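PDB 3KYJ: putative histidine protein kinase, which probably relays chemoreceptor signals to the flagellar motor as the chemotaxis kinase CheA3, of which this chain is the histidine-containing phosphotransfer (Hpt) domain. Local coordinates for residues L61-V66 and R113-G118; H71-L76 and D126-K131. All coordinates share one frame; numbering follows the deposited sequence. Where two conformers were deposited one is given.

Interaction 1 (L61-V66 and R113-G118); sequences LGLSVV and RADVEG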
loop_
_atom_site.group_PDB
_atom_site.type_symbol
_atom_site.label_atom_id
_atom_site.label_comp_id
_atom_site.label_asym_id
_atom_site.label_seq_id
_atom_site.Cartn_x
_atom_site.Cartn_y
_atom_site.Cartn_z
ATOM N N LEU A 61 -6.161 8.863 -0.589
ATOM C CA LEU A 61 -7.158 9.915 -0.443
ATOM C C LEU A 61 -6.542 11.312 -0.314
ATOM O O LEU A 61 -7.279 12.270 -0.092
ATOM C CB LEU A 61 -8.104 9.609 0.727
ATOM C CG LEU A 61 -9.053 8.422 0.440
ATOM C CD1 LEU A 61 -9.904 8.013 1.619
ATOM C CD2 LEU A 61 -9.947 8.792 -0.756
ATOM N N GLY A 62 -5.222 11.426 -0.467
ATOM C CA GLY A 62 -4.534 12.702 -0.437
ATOM C C GLY A 62 -4.480 13.346 0.933
ATOM O O GLY A 62 -4.380 14.572 1.036
ATOM N N LEU A 63 -4.517 12.540 1.989
ATOM C CA LEU A 63 -4.568 13.059 3.360
ATOM C C LEU A 63 -3.135 13.186 3.856
ATOM O O LEU A 63 -2.676 12.407 4.679
ATOM C CB LEU A 63 -5.429 12.155 4.245
ATOM C CG LEU A 63 -6.805 11.811 3.676
ATOM C CD1 LEU A 63 -7.565 10.830 4.568
ATOM C CD2 LEU A 63 -7.612 13.087 3.454
ATOM N N SER A 64 -2.447 14.210 3.365
ATOM C CA SER A 64 -1.005 14.342 3.564
ATOM C C SER A 64 -0.595 14.548 5.033
ATOM O O SER A 64 0.482 14.094 5.425
ATOM C CB SER A 64 -0.434 15.484 2.699
ATOM O OG SER A 64 -0.581 15.244 1.294
ATOM N N VAL A 65 -1.433 15.185 5.845
ATOM C CA VAL A 65 -1.066 15.376 7.249
ATOM C C VAL A 65 -1.166 14.014 7.934
ATOM O O VAL A 65 -0.242 13.598 8.609
ATOM C CB VAL A 65 -1.928 16.440 7.960
ATOM C CG1 VAL A 65 -1.663 16.434 9.499
ATOM C CG2 VAL A 65 -1.626 17.836 7.386
ATOM N N VAL A 66 -2.267 13.301 7.730
ATOM C CA VAL A 66 -2.380 11.939 8.299
ATOM C C VAL A 66 -1.197 11.056 7.837
ATOM O O VAL A 66 -0.534 10.392 8.646
ATOM C CB VAL A 66 -3.723 11.250 7.943
ATOM C CG1 VAL A 66 -3.710 9.808 8.426
ATOM C CG2 VAL A 66 -4.913 11.947 8.547
ATOM N N ARG A 113 -14.433 13.677 5.571
ATOM C CA ARG A 113 -13.913 13.379 4.231
ATOM C C ARG A 113 -12.852 14.394 3.799
ATOM O O ARG A 113 -12.778 14.806 2.638
ATOM C CB ARG A 113 -15.054 13.278 3.211
ATOM C CG ARG A 113 -16.082 12.252 3.579
ATOM C CD ARG A 113 -17.092 12.039 2.470
ATOM N NE ARG A 113 -17.992 10.943 2.788
ATOM C CZ ARG A 113 -18.843 10.393 1.932
ATOM N NH1 ARG A 113 -18.912 10.835 0.684
ATOM N NH2 ARG A 113 -19.613 9.394 2.331
ATOM N N ALA A 114 -12.006 14.773 4.760
ATOM C CA ALA A 114 -10.915 15.713 4.511
ATOM C C ALA A 114 -9.764 15.450 5.466
ATOM O O ALA A 114 -9.933 14.742 6.448
ATOM C CB ALA A 114 -11.400 17.155 4.663
ATOM N N ASP A 115 -8.613 16.038 5.166
ATOM C CA ASP A 115 -7.421 15.882 6.003
ATOM C C ASP A 115 -7.638 16.595 7.331
ATOM O O ASP A 115 -8.505 17.458 7.465
ATOM C CB ASP A 115 -6.197 16.417 5.262
ATOM C CG ASP A 115 -4.875 15.825 5.739
ATOM O OD1 ASP A 115 -4.830 14.935 6.619
ATOM O OD2 ASP A 115 -3.855 16.277 5.180
ATOM N N VAL A 116 -6.843 16.221 8.323
ATOM C CA VAL A 116 -6.945 16.808 9.651
ATOM C C VAL A 116 -6.052 17.997 9.709
ATOM O O VAL A 116 -5.135 18.140 8.885
ATOM C CB VAL A 116 -6.438 15.844 10.751
ATOM C CG1 VAL A 116 -7.317 14.644 10.834
ATOM C CG2 VAL A 116 -4.998 15.443 10.479
ATOM N N GLU A 117 -6.354 18.864 10.675
ATOM C CA GLU A 117 -5.419 19.867 11.103
ATOM C C GLU A 117 -4.371 19.237 11.992
ATOM O O GLU A 117 -4.667 18.484 12.968
ATOM C CB GLU A 117 -6.121 20.986 11.871
ATOM C CG GLU A 117 -7.055 21.840 11.023
ATOM C CD GLU A 117 -6.339 22.573 9.902
ATOM O OE1 GLU A 117 -5.149 22.911 10.064
ATOM O OE2 GLU A 117 -6.975 22.827 8.856
ATOM N N GLY A 118 -3.140 19.566 11.638
ATOM C CA GLY A 118 -1.973 18.975 12.248
ATOM C C GLY A 118 -1.682 19.397 13.665
ATOM O O GLY A 118 -0.883 18.743 14.312
HETATM O O HOH W 1 -3.860 17.512 2.762
#
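Asp115 OD2 accepts a nearly straight hydrogen bond from Val65 N, 2.7 Å away. The same oxygen takes a second one from a water, which reaches on weakly to Gly62 O. Gly62 has the positive phi that favours glycine, as C-prime residue of the Schellman motif ending helix 40-60. The other carboxylate oxygen, OD1, takes Val66 N at 3.2 Å. Each oxygen offers its syn lone pair to the amide, so the carboxylate meets two successive N-H groups of the first turn of helix 64-82 in a forked grip. A chi1 of -156° swings CG away from its own backbone N and over the helix start, and a weak bond from Val116 N to OD1 helps fix the rotation. Leu63, at the N-cap position, has no side-chain acceptor for these amides; an aspartate from the loop after helix 89-112 supplies one instead. An asparagine here, uncharged and with an amide NH2 in place of one oxygen, would probably leave Val65 N or Val66 N without its acceptor. Apolar side chains pack beside the carboxylate: Val65 CG1 lies 3.6 Å from Val116 CG2, while Leu63 CD2 covers the Ala114-Asp115 peptide. Glycine suits position Gly118, where a CB would fall 3.5 Å from Val65 CG1. Val66 and Val116 continue inward onto Thr109 of helix 89-112. A negative carboxylate at the positive end of the helix dipole is probably favoured electrostatically and would tend to stay ionised.

Interaction 2 (H71-L76 and D126-K131); sequences HLCEDL and DQLRSK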
loop_
_atom_site.group_PDB
_atom_site.type_symbol
_atom_site.label_atom_id
_atom_site.label_comp_id
_atom_site.label_asym_id
_atom_site.label_seq_id
_atom_site.Cartn_x
_atom_site.Cartn_y
_atom_site.Cartn_z
ATOM N N HIS A 71 3.964 8.010 8.317
ATOM C CA HIS A 71 5.261 7.860 7.694
ATOM C C HIS A 71 6.372 7.900 8.735
ATOM O O HIS A 71 7.316 7.119 8.676
ATOM C CB HIS A 71 5.489 8.903 6.583
ATOM C CG HIS A 71 6.741 8.660 5.808
ATOM N ND1 HIS A 71 7.789 9.551 5.781
ATOM C CD2 HIS A 71 7.158 7.569 5.121
ATOM C CE1 HIS A 71 8.774 9.048 5.055
ATOM N NE2 HIS A 71 8.410 7.851 4.632
ATOM N N LEU A 72 6.297 8.837 9.670
ATOM C CA LEU A 72 7.357 8.902 10.664
ATOM C C LEU A 72 7.334 7.675 11.570
ATOM O O LEU A 72 8.397 7.184 11.967
ATOM C CB LEU A 72 7.284 10.174 11.496
ATOM C CG LEU A 72 7.916 11.415 10.877
ATOM C CD1 LEU A 72 8.277 12.389 11.995
ATOM C CD2 LEU A 72 9.146 11.141 10.032
ATOM N N CYS A 73 6.145 7.158 11.890
ATOM C CA CYS A 73 6.062 5.886 12.618
ATOM C C CYS A 73 6.790 4.793 11.844
ATOM O O CYS A 73 7.561 4.020 12.417
ATOM C CB CYS A 73 4.613 5.477 12.859
ATOM S SG CYS A 73 3.706 6.497 14.006
ATOM N N GLU A 74 6.559 4.735 10.535
ATOM C CA GLU A 74 7.145 3.699 9.689
ATOM C C GLU A 74 8.651 3.819 9.672
ATOM O O GLU A 74 9.359 2.800 9.720
ATOM C CB GLU A 74 6.579 3.788 8.263
ATOM C CG GLU A 74 6.950 2.622 7.367
ATOM C CD GLU A 74 6.519 2.858 5.939
ATOM O OE1 GLU A 74 5.369 2.535 5.616
ATOM O OE2 GLU A 74 7.322 3.380 5.150
ATOM N N ASP A 75 9.159 5.054 9.633
ATOM C CA ASP A 75 10.599 5.272 9.680
ATOM C C ASP A 75 11.197 4.687 10.964
ATOM O O ASP A 75 12.253 4.032 10.928
ATOM C CB ASP A 75 10.935 6.762 9.646
ATOM C CG ASP A 75 10.795 7.383 8.260
ATOM O OD1 ASP A 75 10.564 6.675 7.253
ATOM O OD2 ASP A 75 10.921 8.614 8.205
ATOM N N LEU A 76 10.537 4.922 12.102
ATOM C CA LEU A 76 11.068 4.459 13.390
ATOM C C LEU A 76 11.056 2.928 13.430
ATOM O O LEU A 76 12.041 2.281 13.837
ATOM C CB LEU A 76 10.244 5.042 14.543
ATOM C CG LEU A 76 10.661 4.613 15.949
ATOM C CD1 LEU A 76 12.148 4.866 16.203
ATOM C CD2 LEU A 76 9.800 5.345 16.961
ATOM N N ASP A 126 7.057 15.658 17.280
ATOM C CA ASP A 126 8.303 15.960 17.972
ATOM C C ASP A 126 8.896 14.727 18.662
ATOM O O ASP A 126 10.108 14.515 18.618
ATOM C CB ASP A 126 8.091 17.065 19.012
ATOM C CG ASP A 126 8.049 18.462 18.413
ATOM O OD1 ASP A 126 8.414 18.653 17.224
ATOM O OD2 ASP A 126 7.680 19.391 19.163
ATOM N N GLN A 127 8.038 13.910 19.275
ATOM C CA GLN A 127 8.509 12.721 20.005
ATOM C C GLN A 127 9.093 11.710 19.040
ATOM O O GLN A 127 10.126 11.113 19.285
ATOM C CB GLN A 127 7.363 12.091 20.791
ATOM C CG GLN A 127 6.899 12.918 21.979
ATOM C CD GLN A 127 5.697 12.320 22.680
ATOM O OE1 GLN A 127 5.515 11.104 22.694
ATOM N NE2 GLN A 127 4.868 13.176 23.268
ATOM N N LEU A 128 8.419 11.506 17.922
ATOM C CA LEU A 128 8.950 10.599 16.923
ATOM C C LEU A 128 10.292 11.104 16.401
ATOM O O LEU A 128 11.251 10.335 16.311
ATOM C CB LEU A 128 7.963 10.418 15.776
ATOM C CG LEU A 128 6.713 9.605 16.097
ATOM C CD1 LEU A 128 5.640 9.902 15.076
ATOM C CD2 LEU A 128 6.980 8.080 16.119
ATOM N N ARG A 129 10.391 12.406 16.086
ATOM C CA ARG A 129 11.625 12.911 15.514
ATOM C C ARG A 129 12.769 12.785 16.525
ATOM O O ARG A 129 13.887 12.487 16.142
ATOM C CB ARG A 129 11.482 14.378 15.075
ATOM C CG ARG A 129 10.585 14.576 13.879
ATOM C CD ARG A 129 10.749 16.012 13.299
ATOM N NE ARG A 129 9.637 16.405 12.416
ATOM C CZ ARG A 129 9.439 15.894 11.204
ATOM N NH1 ARG A 129 10.253 14.965 10.712
ATOM N NH2 ARG A 129 8.417 16.301 10.478
ATOM N N SER A 130 12.461 13.027 17.799
ATOM C CA SER A 130 13.446 12.936 18.878
ATOM C C SER A 130 13.957 11.500 19.039
ATOM O O SER A 130 15.159 11.283 19.091
ATOM C CB SER A 130 12.823 13.380 20.200
ATOM O OG SER A 130 13.701 13.063 21.281
ATOM N N LYS A 131 13.045 10.531 19.126
ATOM C CA LYS A 131 13.453 9.137 19.272
ATOM C C LYS A 131 14.240 8.693 18.037
ATOM O O LYS A 131 15.266 8.053 18.159
ATOM C CB LYS A 131 12.265 8.231 19.532
ATOM C CG LYS A 131 12.679 6.786 19.833
ATOM C CD LYS A 131 13.667 6.698 20.982
ATOM C CE LYS A 131 13.715 5.256 21.500
ATOM N NZ LYS A 131 14.772 5.069 22.538
#
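Leu128, from helix 122-135, puts both methyls against helix 64-82. CD1 meets Leu72 CB at 3.9 Å and also touches Cys73 SG, while CD2 turns to Leu76 CD2. A forked leucine suits this place because each branch serves a different turn of the facing helix. To one flank, Leu72 CD1 sits over a face of the Arg129 guanidinium, 3.5 Å from NH1. The first bond of the Arg129 side chain points away from helix 64-82, but the chain, extended from CG to NE, brings its end back. The flat face can lie against a methyl while the N-H groups, pointing in the plane, are left to other partners or solvent. The Hpt domain is built on an antiparallel four-helix bundle, as in other Hpt domains, and helix 122-135 is a further helix lying along helix 64-82; the axes of 71-76 and 126-131 come within 9.9 Å and run at 23° to each other. On the other flank Leu76, its CG anti to the backbone N (chi1 178°), directs CD1 to Lys131 CG. The lysine lends only its aliphatic part; its chain bends at chi2 and carries NZ away to salt bridges with Asp88 and Glu90. Farther out, Ala98 and Val51 back Cys73, and Ile94 backs Leu128.

Both contacts use helix 64-82, interaction 1 at its first turn and interaction 2 farther along, with centres about 18 Å apart and nearest atoms about 5 Å apart without touching. Along the chain their segments alternate: 61-66, 71-76, 113-118, 126-131. The polypeptide thus leaves helix 64-82, runs through helix 89-112, and returns past the start of helix 64-82. Through the two contacts the loop after helix 89-112 and then helix 122-135 both lie against helix 64-82, the first by a polar centre, the second by largely apolar side chains. Segment 71-76 faces helix 122-135 with Leu72 and Leu76, while Glu74 OE1 hydrogen-bonds ND1 of His52, the predicted phosphohistidine site.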